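Local coordinates for probable leucine/isoleucine/valine-binding protein (Rhodopirellula baltica, PDB 4KV7) that probably binds branched-chain amino acids or related small ligands as a periplasmic solute-binding protein of the leucine-binding family, at residues P215-V220 with N239-Q244; Q202-L207 with I233-M238; A144-L149 with A219-G224; I159-Q164 with S189-G194. The protein carries 1 engineered substitution. All blocks are in the same frame, centred on the assembly; numbering follows the deposited sequence.

Contact 1: residues P215-V220 with N239-Q244; sequences PLPKAV and NNFNPQ
The chains at K218-V220 and P243-Q244 run side by side in parallel, with a single bridge pairing A219 with Q244 where the two strands begin, and with both the N-H and the C=O of Q244 turned to the other chain. Q244 N donates to K218 O at 2.9 Å (157° at the hydrogen), and V220 N donates to Q244 O at 2.8 Å (163°). The same carbonyl oxygen of Q244 receives the CA-H of A219, with CA and O 3.2 Å apart, an added weak contact within the ladder.

Ahead of the ladder, F241 carries most of the side-chain contact. Its CG lies anti to the backbone N (chi1 -180°), which carries the ring up against L216 and P217. L216 slides past it in the opposite sense and brings CD1 to 3.6 Å from F241 CE1, while P217 O comes in at the ring edge, near its plane, 3.4 Å from the same CE1. One face of the ring is covered from within its own segment by P243 CD, 3.4 Å above the ring centre. V220 closes the group: its CG2 meets P243 CG at 3.7 Å and F241 CZ at 4.1 Å.

N240, with positive phi, is the C-prime residue of a Schellman motif ending helix 226-238. The chain then enters strand 244-247 beside strand 219-223, the closing step of a beta-alpha-beta crossover in a parallel alpha/beta sheet.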
# COMPACT_ATOMS: atom_id res chain seq x y z
N PRO A 215 -8.81 13.90 -26.88
CA PRO A 215 -9.85 14.69 -26.23
C PRO A 215 -9.51 14.97 -24.77
O PRO A 215 -8.61 14.34 -24.22
CB PRO A 215 -11.07 13.77 -26.30
CG PRO A 215 -10.48 12.41 -26.16
CD PRO A 215 -9.15 12.46 -26.89
N LEU A 216 -10.24 15.89 -24.15
CA LEU A 216 -10.07 16.17 -22.73
C LEU A 216 -10.43 14.92 -21.92
O LEU A 216 -11.45 14.29 -22.20
CB LEU A 216 -10.98 17.33 -22.33
CG LEU A 216 -10.92 17.83 -20.89
CD1 LEU A 216 -9.62 18.59 -20.62
CD2 LEU A 216 -12.13 18.69 -20.57
N PRO A 217 -9.60 14.54 -20.95
CA PRO A 217 -9.93 13.33 -20.20
C PRO A 217 -11.23 13.46 -19.41
O PRO A 217 -11.51 14.52 -18.84
CB PRO A 217 -8.75 13.18 -19.23
CG PRO A 217 -7.64 13.93 -19.87
CD PRO A 217 -8.29 15.09 -20.56
N LYS A 218 -12.02 12.39 -19.40
CA LYS A 218 -13.21 12.32 -18.57
C LYS A 218 -12.94 11.63 -17.25
O LYS A 218 -13.72 11.74 -16.31
CB LYS A 218 -14.36 11.62 -19.30
CG LYS A 218 -14.92 12.44 -20.44
CD LYS A 218 -16.10 11.75 -21.11
CE LYS A 218 -16.83 12.70 -22.05
NZ LYS A 218 -15.93 13.33 -23.05
N ALA A 219 -11.81 10.92 -17.19
CA ALA A 219 -11.40 10.24 -15.98
C ALA A 219 -9.91 10.45 -15.84
O ALA A 219 -9.18 10.39 -16.84
CB ALA A 219 -11.72 8.75 -16.06
N VAL A 220 -9.45 10.68 -14.62
CA VAL A 220 -8.03 10.81 -14.34
C VAL A 220 -7.66 9.85 -13.23
O VAL A 220 -8.14 9.96 -12.10
CB VAL A 220 -7.65 12.25 -13.94
CG1 VAL A 220 -6.18 12.33 -13.55
CG2 VAL A 220 -7.93 13.21 -15.09
N ASN A 239 -9.34 25.48 -12.35
CA ASN A 239 -9.11 25.63 -13.79
C ASN A 239 -10.26 25.10 -14.64
O ASN A 239 -10.08 24.81 -15.83
CB ASN A 239 -7.80 24.93 -14.20
CG ASN A 239 -6.57 25.77 -13.93
OD1 ASN A 239 -6.00 25.71 -12.84
ND2 ASN A 239 -6.16 26.56 -14.91
N ASN A 240 -11.43 24.96 -14.03
CA ASN A 240 -12.65 24.59 -14.75
C ASN A 240 -12.61 23.17 -15.31
O ASN A 240 -13.13 22.91 -16.40
CB ASN A 240 -12.95 25.62 -15.85
CG ASN A 240 -14.37 25.54 -16.37
OD1 ASN A 240 -15.24 24.95 -15.73
ND2 ASN A 240 -14.61 26.13 -17.54
N PHE A 241 -12.00 22.26 -14.56
CA PHE A 241 -11.82 20.88 -15.00
C PHE A 241 -12.28 19.91 -13.91
O PHE A 241 -11.68 19.87 -12.84
CB PHE A 241 -10.35 20.64 -15.33
CG PHE A 241 -10.03 19.25 -15.81
CD1 PHE A 241 -10.75 18.67 -16.85
CD2 PHE A 241 -8.97 18.55 -15.26
CE1 PHE A 241 -10.43 17.40 -17.30
CE2 PHE A 241 -8.65 17.28 -15.70
CZ PHE A 241 -9.38 16.71 -16.73
N ASN A 242 -13.33 19.14 -14.20
CA ASN A 242 -13.91 18.25 -13.20
C ASN A 242 -14.16 16.83 -13.72
O ASN A 242 -15.30 16.37 -13.80
CB ASN A 242 -15.22 18.84 -12.66
CG ASN A 242 -15.00 20.15 -11.91
OD1 ASN A 242 -14.65 20.14 -10.72
ND2 ASN A 242 -15.21 21.27 -12.59
N PRO A 243 -13.09 16.10 -14.05
CA PRO A 243 -13.25 14.72 -14.49
C PRO A 243 -13.55 13.83 -13.30
O PRO A 243 -13.50 14.29 -12.16
CB PRO A 243 -11.85 14.37 -15.01
CG PRO A 243 -10.95 15.14 -14.07
CD PRO A 243 -11.67 16.46 -13.88
N GLN A 244 -13.85 12.56 -13.55
CA GLN A 244 -13.87 11.59 -12.47
C GLN A 244 -12.43 11.30 -12.06
O GLN A 244 -11.64 10.83 -12.88
CB GLN A 244 -14.53 10.29 -12.93
CG GLN A 244 -14.48 9.18 -11.90
CD GLN A 244 -15.31 9.48 -10.67
OE1 GLN A 244 -16.53 9.60 -10.75
NE2 GLN A 244 -14.65 9.59 -9.52

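Contact 2: residues Q202-L207 with I233-M238; sequences QVEDGL and IRMARM
The selenomethionine side chain of M235 reaches across from one helix to the start of the other and lies at an oblique angle to V203, E204 and L207 in turn. Its chain runs extended through chi2 and then bends at the last torsion (chi3 25°), and the bend brings SE to V203 and CE to L207, with E204 beside both. SE meets V203 CG2 at 3.9 Å. CE sits 3.6 Å from L207 CD2 and 3.8 Å from E204 CA, with E204 CG also near, at 3.9 Å.

L207 has its CG anti to the backbone N (chi1 176°), and its two methyls divide the work. CD2 lies against the M235 methyl and also reaches 3.8 Å from A236 N, while CD1 approaches A236 CB at 4.1 Å. The leucine fork therefore spans the M235-A236 step, and L207 and A236 are also where the two backbones come closest.

No hydrogen bond crosses the interface. E204 presents its aliphatic part to M235, and its folded chain turns the carboxylate back toward its own segment, where OE2 takes a weak hydrogen bond from V203 N at 3.1 Å. That oxygen also forms a salt bridge with K231, one turn before M235.

The contact joins the first turn of helix 204-211 to the last turns of helix 226-238. V203 and L207 continue the apolar seam onto P228 and L232. A236 and I233 touch F245 of strand 244-247, while V203 packs on F162 and L210 on V220, placing both helices against one side of the sheet.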
# COMPACT_ATOMS: atom_id res chain seq x y z
N GLN A 202 4.62 20.22 -6.92
CA GLN A 202 4.72 20.89 -8.21
C GLN A 202 3.89 20.18 -9.26
O GLN A 202 4.40 19.36 -10.03
CB GLN A 202 6.18 21.01 -8.62
CG GLN A 202 6.98 21.87 -7.66
CD GLN A 202 8.47 21.86 -7.96
OE1 GLN A 202 8.88 21.76 -9.12
NE2 GLN A 202 9.28 21.93 -6.91
N VAL A 203 2.59 20.48 -9.28
CA VAL A 203 1.65 19.74 -10.09
C VAL A 203 1.12 20.53 -11.28
O VAL A 203 0.35 19.99 -12.09
CB VAL A 203 0.46 19.24 -9.24
CG1 VAL A 203 0.96 18.42 -8.06
CG2 VAL A 203 -0.39 20.41 -8.78
N GLU A 204 1.54 21.78 -11.40
CA GLU A 204 1.01 22.68 -12.41
C GLU A 204 1.26 22.19 -13.84
O GLU A 204 0.35 22.23 -14.69
CB GLU A 204 1.62 24.07 -12.21
CG GLU A 204 1.58 24.59 -10.76
CD GLU A 204 2.52 23.86 -9.79
OE1 GLU A 204 3.71 23.64 -10.14
OE2 GLU A 204 2.07 23.49 -8.70
N ASP A 205 2.49 21.75 -14.12
CA ASP A 205 2.83 21.26 -15.45
C ASP A 205 2.01 20.04 -15.82
O ASP A 205 1.54 19.91 -16.95
CB ASP A 205 4.33 20.94 -15.55
CG ASP A 205 5.20 22.17 -15.61
OD1 ASP A 205 4.66 23.28 -15.81
OD2 ASP A 205 6.44 22.03 -15.48
N GLY A 206 1.84 19.13 -14.86
CA GLY A 206 1.06 17.93 -15.10
C GLY A 206 -0.40 18.23 -15.38
O GLY A 206 -1.01 17.61 -16.26
N LEU A 207 -0.96 19.18 -14.65
CA LEU A 207 -2.34 19.59 -14.92
C LEU A 207 -2.49 20.18 -16.32
O LEU A 207 -3.44 19.86 -17.04
CB LEU A 207 -2.82 20.59 -13.87
CG LEU A 207 -4.23 21.15 -14.12
CD1 LEU A 207 -5.27 20.06 -14.16
CD2 LEU A 207 -4.57 22.19 -13.05
N ILE A 233 -6.18 18.17 -7.57
CA ILE A 233 -7.64 18.23 -7.59
C ILE A 233 -8.16 19.64 -7.32
O ILE A 233 -9.07 20.11 -8.02
CB ILE A 233 -8.24 17.23 -6.62
CG1 ILE A 233 -8.02 15.82 -7.17
CG2 ILE A 233 -9.74 17.49 -6.42
CD1 ILE A 233 -8.23 14.72 -6.17
N ARG A 234 -7.57 20.34 -6.35
CA ARG A 234 -7.95 21.71 -6.07
C ARG A 234 -7.72 22.59 -7.29
O ARG A 234 -8.58 23.41 -7.65
CB ARG A 234 -7.15 22.28 -4.89
CG ARG A 234 -7.63 21.81 -3.54
CD ARG A 234 -7.02 22.63 -2.40
NE ARG A 234 -7.39 22.09 -1.10
CZ ARG A 234 -8.52 22.40 -0.45
NH1 ARG A 234 -9.39 23.25 -0.99
NH2 ARG A 234 -8.77 21.86 0.73
N MSE A 235 -6.56 22.44 -7.92
CA MSE A 235 -6.21 23.25 -9.07
C MSE A 235 -7.03 22.93 -10.31
O MSE A 235 -7.36 23.82 -11.08
CB MSE A 235 -4.72 23.11 -9.38
CG MSE A 235 -3.86 23.81 -8.36
SE MSE A 235 -2.01 23.95 -8.92
CE MSE A 235 -2.24 23.85 -10.81
N ALA A 236 -7.33 21.66 -10.49
CA ALA A 236 -8.20 21.26 -11.59
C ALA A 236 -9.53 21.98 -11.47
O ALA A 236 -10.00 22.59 -12.44
CB ALA A 236 -8.41 19.75 -11.57
N ARG A 237 -10.13 21.94 -10.29
CA ARG A 237 -11.45 22.54 -10.10
C ARG A 237 -11.39 24.07 -10.27
O ARG A 237 -12.35 24.68 -10.77
CB ARG A 237 -12.06 22.10 -8.76
CG ARG A 237 -12.15 20.56 -8.59
CD ARG A 237 -13.21 20.13 -7.57
NE ARG A 237 -13.01 18.76 -7.07
CZ ARG A 237 -13.44 17.66 -7.69
NH1 ARG A 237 -13.21 16.47 -7.16
NH2 ARG A 237 -14.11 17.75 -8.83
N MSE A 238 -10.27 24.69 -9.90
CA MSE A 238 -10.06 26.12 -10.12
C MSE A 238 -9.88 26.44 -11.60
O MSE A 238 -10.21 27.54 -12.05
CB MSE A 238 -8.83 26.62 -9.35
CG MSE A 238 -8.92 26.48 -7.83
SE MSE A 238 -10.08 27.79 -6.99
CE MSE A 238 -9.10 29.39 -7.52

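Contact 3: residues A144-L149 with A219-G224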
# COMPACT_ATOMS: atom_id res chain seq x y z
N ALA A 144 -8.93 -2.98 -12.73
CA ALA A 144 -10.28 -2.86 -12.20
C ALA A 144 -10.90 -1.50 -12.55
O ALA A 144 -12.05 -1.43 -12.98
CB ALA A 144 -10.28 -3.08 -10.70
N MSE A 145 -10.11 -0.44 -12.40
CA MSE A 145 -10.57 0.90 -12.73
C MSE A 145 -10.93 1.02 -14.20
O MSE A 145 -12.01 1.51 -14.56
CB MSE A 145 -9.48 1.92 -12.42
CG MSE A 145 -9.16 2.12 -10.96
SE MSE A 145 -7.69 3.34 -10.91
CE MSE A 145 -7.65 3.77 -9.00
N VAL A 146 -10.00 0.62 -15.07
CA VAL A 146 -10.19 0.80 -16.50
C VAL A 146 -11.39 -0.01 -16.99
O VAL A 146 -12.22 0.51 -17.74
CB VAL A 146 -8.91 0.47 -17.29
CG1 VAL A 146 -9.20 0.32 -18.79
CG2 VAL A 146 -7.84 1.53 -17.03
N ASP A 147 -11.49 -1.27 -16.57
CA ASP A 147 -12.61 -2.08 -17.00
C ASP A 147 -13.93 -1.46 -16.57
O ASP A 147 -14.90 -1.44 -17.33
CB ASP A 147 -12.52 -3.51 -16.45
CG ASP A 147 -11.42 -4.34 -17.12
OD1 ASP A 147 -10.96 -3.96 -18.21
OD2 ASP A 147 -11.03 -5.37 -16.53
N ALA A 148 -13.97 -0.93 -15.35
CA ALA A 148 -15.20 -0.33 -14.84
C ALA A 148 -15.56 0.96 -15.57
O ALA A 148 -16.73 1.22 -15.82
CB ALA A 148 -15.10 -0.09 -13.36
N LEU A 149 -14.56 1.77 -15.89
CA LEU A 149 -14.79 3.00 -16.63
C LEU A 149 -15.34 2.71 -18.02
O LEU A 149 -16.31 3.33 -18.46
CB LEU A 149 -13.49 3.81 -16.73
CG LEU A 149 -13.06 4.48 -15.43
CD1 LEU A 149 -11.59 4.87 -15.49
CD2 LEU A 149 -13.93 5.71 -15.17
N ALA A 219 -11.81 10.92 -17.19
CA ALA A 219 -11.40 10.24 -15.98
C ALA A 219 -9.91 10.45 -15.84
O ALA A 219 -9.18 10.39 -16.84
CB ALA A 219 -11.72 8.75 -16.06
N VAL A 220 -9.45 10.68 -14.62
CA VAL A 220 -8.03 10.81 -14.34
C VAL A 220 -7.66 9.85 -13.23
O VAL A 220 -8.14 9.96 -12.10
CB VAL A 220 -7.65 12.25 -13.94
CG1 VAL A 220 -6.18 12.33 -13.55
CG2 VAL A 220 -7.93 13.21 -15.09
N ILE A 221 -6.80 8.89 -13.57
CA ILE A 221 -6.26 7.93 -12.63
C ILE A 221 -5.00 8.52 -12.00
O ILE A 221 -4.04 8.88 -12.70
CB ILE A 221 -5.99 6.57 -13.33
CG1 ILE A 221 -7.32 5.93 -13.72
CG2 ILE A 221 -5.20 5.63 -12.42
CD1 ILE A 221 -7.22 4.71 -14.65
N MSE A 222 -5.03 8.63 -10.68
CA MSE A 222 -3.96 9.28 -9.92
C MSE A 222 -3.05 8.24 -9.28
O MSE A 222 -3.47 7.46 -8.41
CB MSE A 222 -4.54 10.20 -8.86
CG MSE A 222 -5.47 11.25 -9.43
SE MSE A 222 -6.10 12.58 -8.16
CE MSE A 222 -6.86 11.37 -6.85
N VAL A 223 -1.80 8.24 -9.73
CA VAL A 223 -0.78 7.34 -9.21
C VAL A 223 0.24 8.23 -8.50
O VAL A 223 1.30 8.55 -9.03
CB VAL A 223 -0.13 6.50 -10.34
CG1 VAL A 223 0.78 5.45 -9.74
CG2 VAL A 223 -1.20 5.84 -11.22
N GLY A 224 -0.14 8.67 -7.30
CA GLY A 224 0.64 9.66 -6.59
C GLY A 224 0.45 9.51 -5.10
O GLY A 224 0.05 8.45 -4.63
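M145, a selenomethionine, lays its selenium over the branched side chain of I221. SE is 3.7 Å from I221 CG2 and 3.8 Å from I221 CG1, and the I221 CD1 methyl stands only slightly farther from it, at 4.0 Å. The M145 chain is extended beyond CG (chi2 176°), which carries SE from the helix down to the strand. The same CD1 of I221 also meets V146 CG2, at 4.0 Å, the two side chains crossing at about a right angle.

One turn farther on, L149 straddles A219. Both leucine methyls, CD1 and CD2, are 3.9 Å from A219 CB, so the alanine methyl is equally near both ends of the fork. M145 and L149, four residues apart, thus meet I221 and A219, two apart on the same face of the strand.

The evidence for a helix laid along the sheet is direct: the axes of 144-149 and 219-223 run 174° apart, hence antiparallel, at 10.7 Å. Every contact across it is apolar. On its other flanks helix 138-151 meets helix 167-183, through V146 on A179 and I180 and through a D147-R182 salt bridge, while M145 also reaches L246 of strand 244-247. V220 and M222 point away from the helix and touch F245 on the opposite face.

Contact 4: residues I159-Q164 with S189-G194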
# COMPACT_ATOMS: atom_id res chain seq x y z
N ILE A 159 -9.42 8.28 -20.93
CA ILE A 159 -8.85 7.96 -19.63
C ILE A 159 -7.43 8.51 -19.56
O ILE A 159 -6.55 8.09 -20.32
CB ILE A 159 -8.82 6.44 -19.38
CG1 ILE A 159 -10.24 5.86 -19.44
CG2 ILE A 159 -8.17 6.13 -18.03
CD1 ILE A 159 -10.27 4.35 -19.45
N GLY A 160 -7.22 9.44 -18.64
CA GLY A 160 -5.92 10.07 -18.45
C GLY A 160 -5.26 9.67 -17.15
O GLY A 160 -5.87 9.03 -16.28
N PHE A 161 -3.99 10.05 -17.00
CA PHE A 161 -3.19 9.65 -15.85
C PHE A 161 -2.45 10.85 -15.29
O PHE A 161 -1.93 11.67 -16.04
CB PHE A 161 -2.20 8.57 -16.26
CG PHE A 161 -2.87 7.31 -16.70
CD1 PHE A 161 -3.36 7.16 -17.99
CD2 PHE A 161 -3.07 6.29 -15.79
CE1 PHE A 161 -4.03 6.01 -18.37
CE2 PHE A 161 -3.74 5.13 -16.17
CZ PHE A 161 -4.22 5.00 -17.46
N PHE A 162 -2.40 10.91 -13.96
CA PHE A 162 -1.60 11.90 -13.24
C PHE A 162 -0.70 11.11 -12.32
O PHE A 162 -1.20 10.45 -11.40
CB PHE A 162 -2.49 12.83 -12.42
CG PHE A 162 -1.73 13.81 -11.59
CD1 PHE A 162 -1.09 14.90 -12.18
CD2 PHE A 162 -1.63 13.65 -10.21
CE1 PHE A 162 -0.36 15.79 -11.40
CE2 PHE A 162 -0.91 14.53 -9.44
CZ PHE A 162 -0.28 15.61 -10.03
N THR A 163 0.60 11.11 -12.59
CA THR A 163 1.47 10.17 -11.89
C THR A 163 2.78 10.79 -11.42
O THR A 163 3.29 11.73 -12.01
CB THR A 163 1.82 8.90 -12.73
OG1 THR A 163 2.87 9.19 -13.65
CG2 THR A 163 0.60 8.36 -13.47
N GLN A 164 3.33 10.19 -10.38
CA GLN A 164 4.62 10.59 -9.85
C GLN A 164 5.70 10.25 -10.87
O GLN A 164 5.66 9.17 -11.48
CB GLN A 164 4.86 9.86 -8.55
CG GLN A 164 5.97 10.40 -7.69
CD GLN A 164 5.84 9.84 -6.30
OE1 GLN A 164 4.95 10.24 -5.55
NE2 GLN A 164 6.68 8.85 -5.97
N SER A 189 2.35 7.00 -26.46
CA SER A 189 2.44 8.46 -26.52
C SER A 189 1.07 9.14 -26.63
O SER A 189 0.96 10.36 -26.42
CB SER A 189 3.32 8.90 -27.70
OG SER A 189 2.72 8.53 -28.93
N SER A 190 0.04 8.37 -26.93
CA SER A 190 -1.30 8.92 -27.12
C SER A 190 -2.03 9.18 -25.79
O SER A 190 -2.94 9.99 -25.73
CB SER A 190 -2.14 8.01 -28.00
OG SER A 190 -2.47 6.80 -27.33
N LEU A 191 -1.63 8.48 -24.74
CA LEU A 191 -2.34 8.59 -23.47
C LEU A 191 -2.10 9.94 -22.79
O LEU A 191 -0.98 10.45 -22.79
CB LEU A 191 -1.91 7.47 -22.51
CG LEU A 191 -2.56 6.10 -22.67
CD1 LEU A 191 -2.26 5.46 -24.02
CD2 LEU A 191 -2.11 5.18 -21.55
N PRO A 192 -3.15 10.52 -22.20
CA PRO A 192 -2.93 11.73 -21.40
C PRO A 192 -2.13 11.35 -20.17
O PRO A 192 -2.51 10.43 -19.47
CB PRO A 192 -4.35 12.16 -20.99
CG PRO A 192 -5.29 11.25 -21.75
CD PRO A 192 -4.53 10.02 -22.08
N HIS A 193 -1.03 12.05 -19.92
CA HIS A 193 -0.15 11.67 -18.83
C HIS A 193 0.59 12.88 -18.26
O HIS A 193 1.62 13.30 -18.78
CB HIS A 193 0.86 10.63 -19.32
CG HIS A 193 1.58 9.93 -18.21
ND1 HIS A 193 2.65 9.08 -18.43
CD2 HIS A 193 1.38 9.93 -16.87
CE1 HIS A 193 3.07 8.60 -17.28
NE2 HIS A 193 2.32 9.09 -16.32
N GLY A 194 0.03 13.44 -17.19
CA GLY A 194 0.67 14.53 -16.47
C GLY A 194 1.49 13.97 -15.33
O GLY A 194 1.07 13.00 -14.70
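Strand 159-164 and the incoming P192-G194 pair in parallel, with F161 opposite H193 and F162 opposite G194. Three backbone bonds, each 2.9 Å, make the ladder: F161 N to P192 O, G194 N to F161 O, and T163 N to G194 O. The first is the least regular, since the F161 N-H approaches from above the carbonyl plane of P192, 41° out of it. P192 O also lies in the plane of the F161 ring, at its edge. Where G160 has no side chain, the P192 ring covers its CA, with P192 CG 3.6 Å away.

These strands are the two ends of a beta-alpha-beta crossover through helix 167-183, and strand 193-196 forms an outer edge of the sheet in this chain.

The side chains of F161 and H193 share the face toward that helix. L191 CD2 touches F161 CE1 at 3.8 Å, and the F161 ring meets F173 edge-to-face. The H193 imidazole stacks on the same F173 and extends to T163, whose OG1 lies 2.7 Å from H193 NE2 in a hydrogen bond that either could donate. T163 sets OG1 between its backbone N and carbonyl carbon (chi1 81°), which leaves CG2 also against the imidazole, 3.4 Å from NE2.

How the contacts relate
Strand 219-223 is common to contacts 1 and 3, and it borders strand 159-164 of contact 4, to which A219 O and V223 N are probably hydrogen-bonded. Contacts 1 and 4 are edge-to-edge strand pairings on the two flanks of this central pair, so backbone hydrogen bonds form their ladders, joined by an aromatic and proline cluster in contact 1 and a threonine-histidine bond in contact 4. Contacts 2 and 3 have no hydrogen bond across them and rest on apolar contacts, with one selenomethionine reaching across in each. They lie on opposite faces of the sheet: M222 meets I233 on the contact 2 side. Contacts 2, 3 and 4 are buried, whereas contact 1 is partly exposed where its loops lead into the sheet.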